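Side-chain contacts in sugar ABC transporter substrate-binding protein, BlMnBP1 (Bifidobacterium animalis subsp. lactis ATCC 27673, PDB 6I5R), which probably captures short manno-oligosaccharides such as mannobiose outside the cell and hands them to an ABC transporter for uptake: residues W198-G201 against A202-Q205; V341-M344 against T345-G349; D426-M429 against D430-Q434. All coordinates share one frame; numbering follows the deposited sequence.

Contact 1. Residues W198-G201 against A202-Q205; sequences WAMG and AWDQ. With BMA (beta-D-mannopyranose), chain B; BMA (beta-D-mannopyranose), chain C.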
loop_
_atom_site.group_PDB
_atom_site.type_symbol
_atom_site.label_atom_id
_atom_site.label_comp_id
_atom_site.label_asym_id
_atom_site.label_seq_id
_atom_site.Cartn_x
_atom_site.Cartn_y
_atom_site.Cartn_z
ATOM N N TRP A 198 -5.421 1.619 8.814
ATOM C CA TRP A 198 -4.613 1.365 7.634
ATOM C C TRP A 198 -3.287 2.114 7.745
ATOM O O TRP A 198 -2.273 1.647 7.226
ATOM C CB TRP A 198 -5.348 1.776 6.360
ATOM C CG TRP A 198 -5.754 3.188 6.378
ATOM C CD1 TRP A 198 -6.969 3.682 6.742
ATOM C CD2 TRP A 198 -4.938 4.320 6.049
ATOM N NE1 TRP A 198 -6.952 5.052 6.654
ATOM C CE2 TRP A 198 -5.711 5.464 6.248
ATOM C CE3 TRP A 198 -3.618 4.469 5.618
ATOM C CZ2 TRP A 198 -5.217 6.748 6.012
ATOM C CZ3 TRP A 198 -3.138 5.729 5.391
ATOM C CH2 TRP A 198 -3.929 6.853 5.597
ATOM N N ALA A 199 -3.276 3.257 8.440
ATOM C CA ALA A 199 -2.020 3.987 8.572
ATOM C C ALA A 199 -1.052 3.251 9.505
ATOM O O ALA A 199 0.172 3.288 9.316
ATOM C CB ALA A 199 -2.278 5.398 9.087
ATOM N N MET A 200 -1.619 2.583 10.529
ATOM C CA MET A 200 -0.765 1.783 11.395
ATOM C C MET A 200 -0.301 0.491 10.699
ATOM O O MET A 200 0.870 0.093 10.816
ATOM C CB MET A 200 -1.478 1.461 12.695
ATOM C CG MET A 200 -1.720 2.691 13.554
ATOM S SD MET A 200 -0.462 2.850 14.844
ATOM C CE MET A 200 0.891 3.659 13.966
ATOM N N GLY A 201 -1.236 -0.125 9.959
ATOM C CA GLY A 201 -0.886 -1.332 9.225
ATOM C C GLY A 201 0.185 -1.104 8.168
ATOM O O GLY A 201 0.870 -2.051 7.766
ATOM N N ALA A 202 0.308 0.131 7.673
ATOM C CA ALA A 202 1.307 0.470 6.662
ATOM C C ALA A 202 2.724 0.152 7.111
ATOM O O ALA A 202 3.598 -0.085 6.267
ATOM C CB ALA A 202 1.183 1.958 6.302
ATOM N N TRP A 203 2.972 0.105 8.424
ATOM C CA TRP A 203 4.315 -0.227 8.869
ATOM C C TRP A 203 4.756 -1.603 8.384
ATOM O O TRP A 203 5.959 -1.844 8.238
ATOM C CB TRP A 203 4.393 -0.123 10.393
ATOM C CG TRP A 203 4.475 1.298 10.831
ATOM C CD1 TRP A 203 3.444 2.182 10.939
ATOM C CD2 TRP A 203 5.666 2.012 11.180
ATOM N NE1 TRP A 203 3.921 3.414 11.360
ATOM C CE2 TRP A 203 5.282 3.328 11.511
ATOM C CE3 TRP A 203 7.024 1.666 11.243
ATOM C CZ2 TRP A 203 6.212 4.300 11.896
ATOM C CZ3 TRP A 203 7.936 2.629 11.636
ATOM C CH2 TRP A 203 7.527 3.932 11.944
ATOM N N ASP A 204 3.810 -2.502 8.080
ATOM C CA ASP A 204 4.169 -3.805 7.542
ATOM C C ASP A 204 4.748 -3.704 6.136
ATOM O O ASP A 204 5.321 -4.675 5.639
ATOM C CB ASP A 204 2.950 -4.735 7.488
ATOM C CG ASP A 204 2.456 -5.193 8.870
ATOM O OD1 ASP A 204 3.136 -4.966 9.888
ATOM O OD2 ASP A 204 1.371 -5.808 8.929
ATOM N N GLN A 205 4.600 -2.553 5.485
ATOM C CA GLN A 205 5.058 -2.403 4.116
ATOM C C GLN A 205 6.558 -2.243 4.014
ATOM O O GLN A 205 7.085 -2.255 2.898
ATOM C CB GLN A 205 4.380 -1.194 3.483
ATOM C CG GLN A 205 2.871 -1.369 3.369
ATOM C CD GLN A 205 2.153 -0.135 2.868
ATOM O OE1 GLN A 205 2.766 0.893 2.585
ATOM N NE2 GLN A 205 0.823 -0.232 2.766
HETATM C C1 BMA B . -5.898 5.535 2.036
HETATM C C2 BMA B . -6.039 4.116 2.666
HETATM C C3 BMA B . -4.769 3.365 2.413
HETATM C C4 BMA B . -4.335 3.469 0.954
HETATM C C5 BMA B . -4.231 4.931 0.517
HETATM C C6 BMA B . -3.877 5.056 -0.952
HETATM O O2 BMA B . -7.039 3.353 1.997
HETATM O O3 BMA B . -4.867 1.981 2.766
HETATM O O4 BMA B . -3.069 2.874 0.841
HETATM O O5 BMA B . -5.520 5.537 0.712
HETATM O O6 BMA B . -4.924 4.511 -1.772
HETATM C C1 BMA C . -8.914 9.773 1.905
HETATM C C2 BMA C . -7.617 9.634 1.069
HETATM C C3 BMA C . -7.228 8.163 0.988
HETATM C C4 BMA C . -7.320 7.497 2.336
HETATM C C5 BMA C . -8.670 7.784 3.006
HETATM C C6 BMA C . -8.797 7.098 4.344
HETATM O O1 BMA C . -9.066 11.150 2.037
HETATM O O2 BMA C . -6.549 10.311 1.805
HETATM O O3 BMA C . -5.956 7.996 0.464
HETATM O O4 BMA C . -7.179 6.082 2.197
HETATM O O5 BMA C . -8.814 9.188 3.148
HETATM O O6 BMA C . -10.196 7.101 4.651
HETATM O O HOH W 1 -0.922 -4.737 7.651
#
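The glycan pocket of this solute-binding protein borrows one wall from a helix end, where Trp198 to Gly201 pass into the 3-10 turn of Ala202 to Gln205. The mannose of chain B lies over one face of the Trp198 indole, its C2 3.6 Å from CD2 and above the middle of the ring system. The mannose of chain C meets the same side chain obliquely, bringing C6 near NE1. The methyl of Ala199 backs the opposite face toward the rim, and Trp265 makes an edge-to-face contact with the ring. Turning CG between the backbone N and the carbonyl carbon (chi1 57°) places the indole between the sugar and the Ala199 methyl. NE1 donates to Glu196 OE1.

Behind this platform the backbone tightens. The bond from Ala202 N to Trp198 O is weak, whereas Trp203 N donates to Met200 O at 3.2 Å, from well above the carbonyl plane, and Asp204 N to Gly201 O at 3.0 Å. Met200 O also lies at the edge of the Trp203 ring, 3.3 Å from CD1, while the Met200 side chain lies alongside, its CE 4.0 Å from NE1. A water donates to Gly201 O and to Asp204 OD2 (2.8 Å to the latter), and Asp204 is further held by Lys410, Tyr244 and the amide of Asn404.

The chemistry divides accordingly: Trp198 offers the sugar an apolar surface, polar grip coming from residues such as Glu266, Lys269 and Asp320, while the Asp204 carboxylate, probably ionised, links the turn to helix 409-420 through a salt bridge with Lys410.

Contact 2. Residues V341-M344 against T345-G349; sequences VKWM and TEDSG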
loop_
_atom_site.group_PDB
_atom_site.type_symbol
_atom_site.label_atom_id
_atom_site.label_comp_id
_atom_site.label_asym_id
_atom_site.label_seq_id
_atom_site.Cartn_x
_atom_site.Cartn_y
_atom_site.Cartn_z
ATOM N N VAL A 341 -11.540 -1.187 -16.212
ATOM C CA VAL A 341 -10.242 -1.404 -15.573
ATOM C C VAL A 341 -9.117 -1.190 -16.578
ATOM O O VAL A 341 -8.100 -0.553 -16.285
ATOM C CB VAL A 341 -10.175 -2.810 -14.950
ATOM C CG1 VAL A 341 -8.749 -3.148 -14.546
ATOM C CG2 VAL A 341 -11.090 -2.906 -13.755
ATOM N N LYS A 342 -9.259 -1.735 -17.776
ATOM C CA LYS A 342 -8.189 -1.553 -18.742
ATOM C C LYS A 342 -8.052 -0.086 -19.122
ATOM O O LYS A 342 -6.934 0.409 -19.318
ATOM C CB LYS A 342 -8.433 -2.402 -19.987
ATOM C CG LYS A 342 -7.255 -2.402 -20.967
ATOM C CD LYS A 342 -7.306 -3.607 -21.923
ATOM C CE LYS A 342 -6.030 -3.763 -22.727
ATOM N NZ LYS A 342 -6.077 -4.978 -23.598
ATOM N N TRP A 343 -9.178 0.624 -19.229
ATOM C CA TRP A 343 -9.127 2.058 -19.495
ATOM C C TRP A 343 -8.413 2.774 -18.354
ATOM O O TRP A 343 -7.559 3.641 -18.580
ATOM C CB TRP A 343 -10.546 2.641 -19.710
ATOM C CG TRP A 343 -10.466 4.109 -20.081
ATOM C CD1 TRP A 343 -10.225 4.628 -21.322
ATOM C CD2 TRP A 343 -10.520 5.224 -19.190
ATOM N NE1 TRP A 343 -10.164 5.995 -21.258
ATOM C CE2 TRP A 343 -10.347 6.388 -19.961
ATOM C CE3 TRP A 343 -10.734 5.355 -17.815
ATOM C CZ2 TRP A 343 -10.331 7.668 -19.397
ATOM C CZ3 TRP A 343 -10.752 6.636 -17.258
ATOM C CH2 TRP A 343 -10.544 7.768 -18.048
ATOM N N MET A 344 -8.780 2.445 -17.113
ATOM C CA MET A 344 -8.078 3.016 -15.972
ATOM C C MET A 344 -6.579 2.757 -16.076
ATOM O O MET A 344 -5.763 3.657 -15.848
ATOM C CB MET A 344 -8.628 2.434 -14.672
ATOM C CG MET A 344 -9.951 3.032 -14.213
ATOM S SD MET A 344 -9.947 4.830 -14.021
ATOM C CE MET A 344 -8.620 5.120 -12.812
ATOM N N THR A 345 -6.201 1.530 -16.437
ATOM C CA THR A 345 -4.792 1.156 -16.457
ATOM C C THR A 345 -4.041 1.834 -17.591
ATOM O O THR A 345 -2.966 2.393 -17.378
ATOM C CB THR A 345 -4.649 -0.366 -16.569
ATOM O OG1 THR A 345 -5.324 -0.979 -15.471
ATOM C CG2 THR A 345 -3.185 -0.764 -16.541
ATOM N N GLU A 346 -4.592 1.806 -18.806
ATOM C CA GLU A 346 -3.828 2.212 -19.977
ATOM C C GLU A 346 -4.057 3.655 -20.376
ATOM O O GLU A 346 -3.132 4.277 -20.916
ATOM C CB GLU A 346 -4.163 1.329 -21.177
ATOM C CG GLU A 346 -3.931 -0.129 -20.926
ATOM C CD GLU A 346 -3.620 -0.883 -22.188
ATOM O OE1 GLU A 346 -3.826 -0.331 -23.315
ATOM O OE2 GLU A 346 -3.130 -2.033 -22.054
ATOM N N ASP A 347 -5.234 4.220 -20.071
ATOM C CA ASP A 347 -5.626 5.511 -20.645
ATOM C C ASP A 347 -5.902 6.617 -19.630
ATOM O O ASP A 347 -5.691 7.794 -19.956
ATOM C CB ASP A 347 -6.892 5.356 -21.521
ATOM C CG ASP A 347 -6.627 4.673 -22.872
ATOM O OD1 ASP A 347 -5.528 4.157 -23.121
ATOM O OD2 ASP A 347 -7.545 4.631 -23.715
ATOM N N SER A 348 -6.374 6.289 -18.427
ATOM C CA SER A 348 -6.936 7.301 -17.538
ATOM C C SER A 348 -5.929 8.366 -17.138
ATOM O O SER A 348 -6.307 9.527 -16.926
ATOM C CB SER A 348 -7.479 6.658 -16.264
ATOM O OG SER A 348 -6.449 6.061 -15.531
ATOM N N GLY A 349 -4.674 7.978 -16.916
ATOM C CA GLY A 349 -3.722 8.857 -16.263
ATOM C C GLY A 349 -3.744 8.814 -14.745
ATOM O O GLY A 349 -3.065 9.631 -14.110
#
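The Trp343 indole, the flat group of this helix end, has one face covered by two residues that follow in the chain. Asp347 CB stands over the five-membered ring, 3.6 Å from its centroid, and Ser348 CB over the six-membered ring at 3.9 Å, both as CH-pi contacts. The Asp347 carboxylate is turned almost upright to the indole, the planes 79° apart. Phe66 adds an edge-to-face ring contact.

The ring is placed for this by its first torsion: CG lies opposite the backbone N (chi1 -176°), which carries the indole alongside the departing chain. In the backbone, Trp343 O accepts two amides from opposite faces of its carbonyl plane, Asp347 N at 2.8 Å and Ser348 N at 2.9 Å, a forked bond that gathers the last turn as Asp347 leaves helical geometry. Val341 O also takes two donors, both from Thr345: its amide and, at 2.9 Å from above the carbonyl plane, OG1. Ser348 OG donates in the carbonyl plane to Met344 O, at an unusually short 2.5 Å, and accepts from Phe350 N, bridging to helix 350-353, for which Gly349 is the N-cap.

Lys342 and Glu346 run side by side, CE 3.4 Å from OE2, yet their charges stay 4.4 Å apart (NZ to OE2), too far for an ion pair in contact; the ammonium instead bonds the carbonyls of Tyr24 and Ile27.

Around the end of helix 331-346, Trp343, Asp347 and Ser348 touch helix 59-69, while Val341 and Met344 rest on Tyr323 of strand 314-325, and Val341 and Thr345 on Ile143 of strand 139-155.

Contact 3. Residues D426-M429 against D430-Q434; sequences DQIM and DEWNQ. With ZN (zinc ion), chain E.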
loop_
_atom_site.group_PDB
_atom_site.type_symbol
_atom_site.label_atom_id
_atom_site.label_comp_id
_atom_site.label_asym_id
_atom_site.label_seq_id
_atom_site.Cartn_x
_atom_site.Cartn_y
_atom_site.Cartn_z
ATOM N N ASP A 426 11.381 -5.876 22.393
ATOM C CA ASP A 426 11.797 -7.270 22.357
ATOM C C ASP A 426 10.646 -8.176 22.755
ATOM O O ASP A 426 10.415 -9.230 22.150
ATOM C CB ASP A 426 12.960 -7.517 23.316
ATOM C CG ASP A 426 14.278 -7.013 22.794
ATOM O OD1 ASP A 426 14.375 -6.680 21.611
ATOM O OD2 ASP A 426 15.241 -6.984 23.612
ATOM N N GLN A 427 9.951 -7.796 23.826
ATOM C CA GLN A 427 8.866 -8.598 24.347
ATOM C C GLN A 427 7.712 -8.658 23.364
ATOM O O GLN A 427 7.091 -9.711 23.198
ATOM C CB GLN A 427 8.413 -8.020 25.674
ATOM C CG GLN A 427 9.417 -8.194 26.783
ATOM C CD GLN A 427 8.925 -7.555 28.072
ATOM O OE1 GLN A 427 8.755 -6.349 28.159
ATOM N NE2 GLN A 427 8.600 -8.388 29.046
ATOM N N ILE A 428 7.408 -7.541 22.710
ATOM C CA ILE A 428 6.356 -7.552 21.704
ATOM C C ILE A 428 6.754 -8.451 20.547
ATOM O O ILE A 428 5.959 -9.275 20.086
ATOM C CB ILE A 428 6.046 -6.122 21.222
ATOM C CG1 ILE A 428 5.567 -5.241 22.357
ATOM C CG2 ILE A 428 4.978 -6.179 20.144
ATOM C CD1 ILE A 428 5.620 -3.733 22.042
ATOM N N MET A 429 7.998 -8.328 20.072
ATOM C CA MET A 429 8.415 -9.145 18.948
ATOM C C MET A 429 8.455 -10.620 19.328
ATOM O O MET A 429 8.140 -11.479 18.507
ATOM C CB MET A 429 9.764 -8.674 18.443
ATOM C CG MET A 429 9.720 -7.258 17.890
ATOM S SD MET A 429 8.774 -7.046 16.364
ATOM C CE MET A 429 7.230 -6.405 16.976
ATOM N N ASP A 430 8.806 -10.925 20.580
ATOM C CA ASP A 430 8.785 -12.304 21.046
ATOM C C ASP A 430 7.373 -12.870 21.026
ATOM O O ASP A 430 7.181 -14.020 20.624
ATOM C CB ASP A 430 9.380 -12.410 22.456
ATOM C CG ASP A 430 9.482 -13.840 22.939
ATOM O OD1 ASP A 430 10.016 -14.699 22.194
ATOM O OD2 ASP A 430 9.046 -14.089 24.072
ATOM N N GLU A 431 6.375 -12.088 21.454
ATOM C CA GLU A 431 4.988 -12.557 21.358
ATOM C C GLU A 431 4.624 -12.900 19.918
ATOM O O GLU A 431 4.068 -13.969 19.640
ATOM C CB GLU A 431 4.009 -11.518 21.913
ATOM C CG GLU A 431 2.584 -12.077 22.077
ATOM C CD GLU A 431 1.498 -11.012 22.203
ATOM O OE1 GLU A 431 1.743 -9.780 22.129
ATOM O OE2 GLU A 431 0.336 -11.415 22.390
ATOM N N TRP A 432 4.915 -11.997 18.982
ATOM C CA TRP A 432 4.615 -12.293 17.586
ATOM C C TRP A 432 5.373 -13.528 17.095
ATOM O O TRP A 432 4.824 -14.341 16.355
ATOM C CB TRP A 432 4.951 -11.097 16.692
ATOM C CG TRP A 432 4.244 -9.802 16.956
ATOM C CD1 TRP A 432 3.483 -9.462 18.038
ATOM C CD2 TRP A 432 4.249 -8.651 16.093
ATOM N NE1 TRP A 432 3.024 -8.175 17.894
ATOM C CE2 TRP A 432 3.485 -7.652 16.720
ATOM C CE3 TRP A 432 4.846 -8.370 14.856
ATOM C CZ2 TRP A 432 3.297 -6.398 16.154
ATOM C CZ3 TRP A 432 4.659 -7.134 14.294
ATOM C CH2 TRP A 432 3.892 -6.159 14.937
ATOM N N ASN A 433 6.657 -13.652 17.440
ATOM C CA ASN A 433 7.437 -14.781 16.945
ATOM C C ASN A 433 6.818 -16.114 17.355
ATOM O O ASN A 433 6.846 -17.078 16.587
ATOM C CB ASN A 433 8.879 -14.695 17.454
ATOM C CG ASN A 433 9.722 -13.763 16.623
ATOM O OD1 ASN A 433 9.500 -13.626 15.423
ATOM N ND2 ASN A 433 10.705 -13.126 17.250
ATOM N N GLN A 434 6.303 -16.208 18.586
ATOM C CA GLN A 434 5.778 -17.489 19.060
ATOM C C GLN A 434 4.504 -17.872 18.303
ATOM O O GLN A 434 4.313 -19.044 17.929
ATOM C CB GLN A 434 5.572 -17.405 20.585
ATOM C CG GLN A 434 6.910 -17.399 21.325
ATOM C CD GLN A 434 6.923 -16.742 22.706
ATOM O OE1 GLN A 434 5.916 -16.203 23.182
ATOM N NE2 GLN A 434 8.090 -16.780 23.346
HETATM ZN ZN ZN E . -0.877 -9.966 21.800
HETATM O O HOH W 2 -2.728 -10.938 21.748
#
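Residues Asp426 to Met429 bond regularly to Asp430 through Asn433, four successive i to i+4 links within helix 425-443, that from Trp432 N to Ile428 O being nearly straight (169°). On this scaffold sits a Met-aromatic contact. The Met429 chain, bent at chi2 (-68°) and chi3, curls forward along the helix to set CE over one face of the Trp432 six-membered ring, 3.6 Å from its centroid and almost on the ring normal; SD stays farther off, 4.8 Å from the same centroid. On the same face as CE, the CG2 branch of Ile428 lies above the NE1 end of the five-membered ring, 3.6 Å from NE1. Tyr244 and Phe229 add edge-to-face contacts, and Ile411 and Ile414 of helix 409-420 touch the indole too. An alanine in place of Trp432 would probably leave the Met429 methyl without its aromatic bed and helix 425-443 less firmly seated on helix 409-420.

On another side, the extended Glu431 carries OE1 to Arg423 and OE2 to Lys435. OE2 also binds the zinc ion at 2.0 Å. OE1 approaches the metal less closely, 2.6 Å away. A water O lies 2.1 Å from the zinc ion.

How the contacts relate
Along the chain the three contacts follow in series: contact 1, then contact 2, then contact 3. Contacts 1 and 3 are neighbours, their centres about 18 Å apart and their nearest atoms about 5 Å; without touching, they share helices 239-252 and 409-420, for Tyr244 and Lys410 engage Asp204 in one and Trp432 in the other. Contact 2 lies about 27 Å from contact 1 and about 43 Å from contact 3, centre to centre, on the opposite side of the chain's centre from the latter. This spread fits the two-lobed build of the binding-protein family, in which sugar is held between lobes: contact 1 borders the sugar, contact 2 lies at the end of helix 331-346 and contact 3 within helix 425-443.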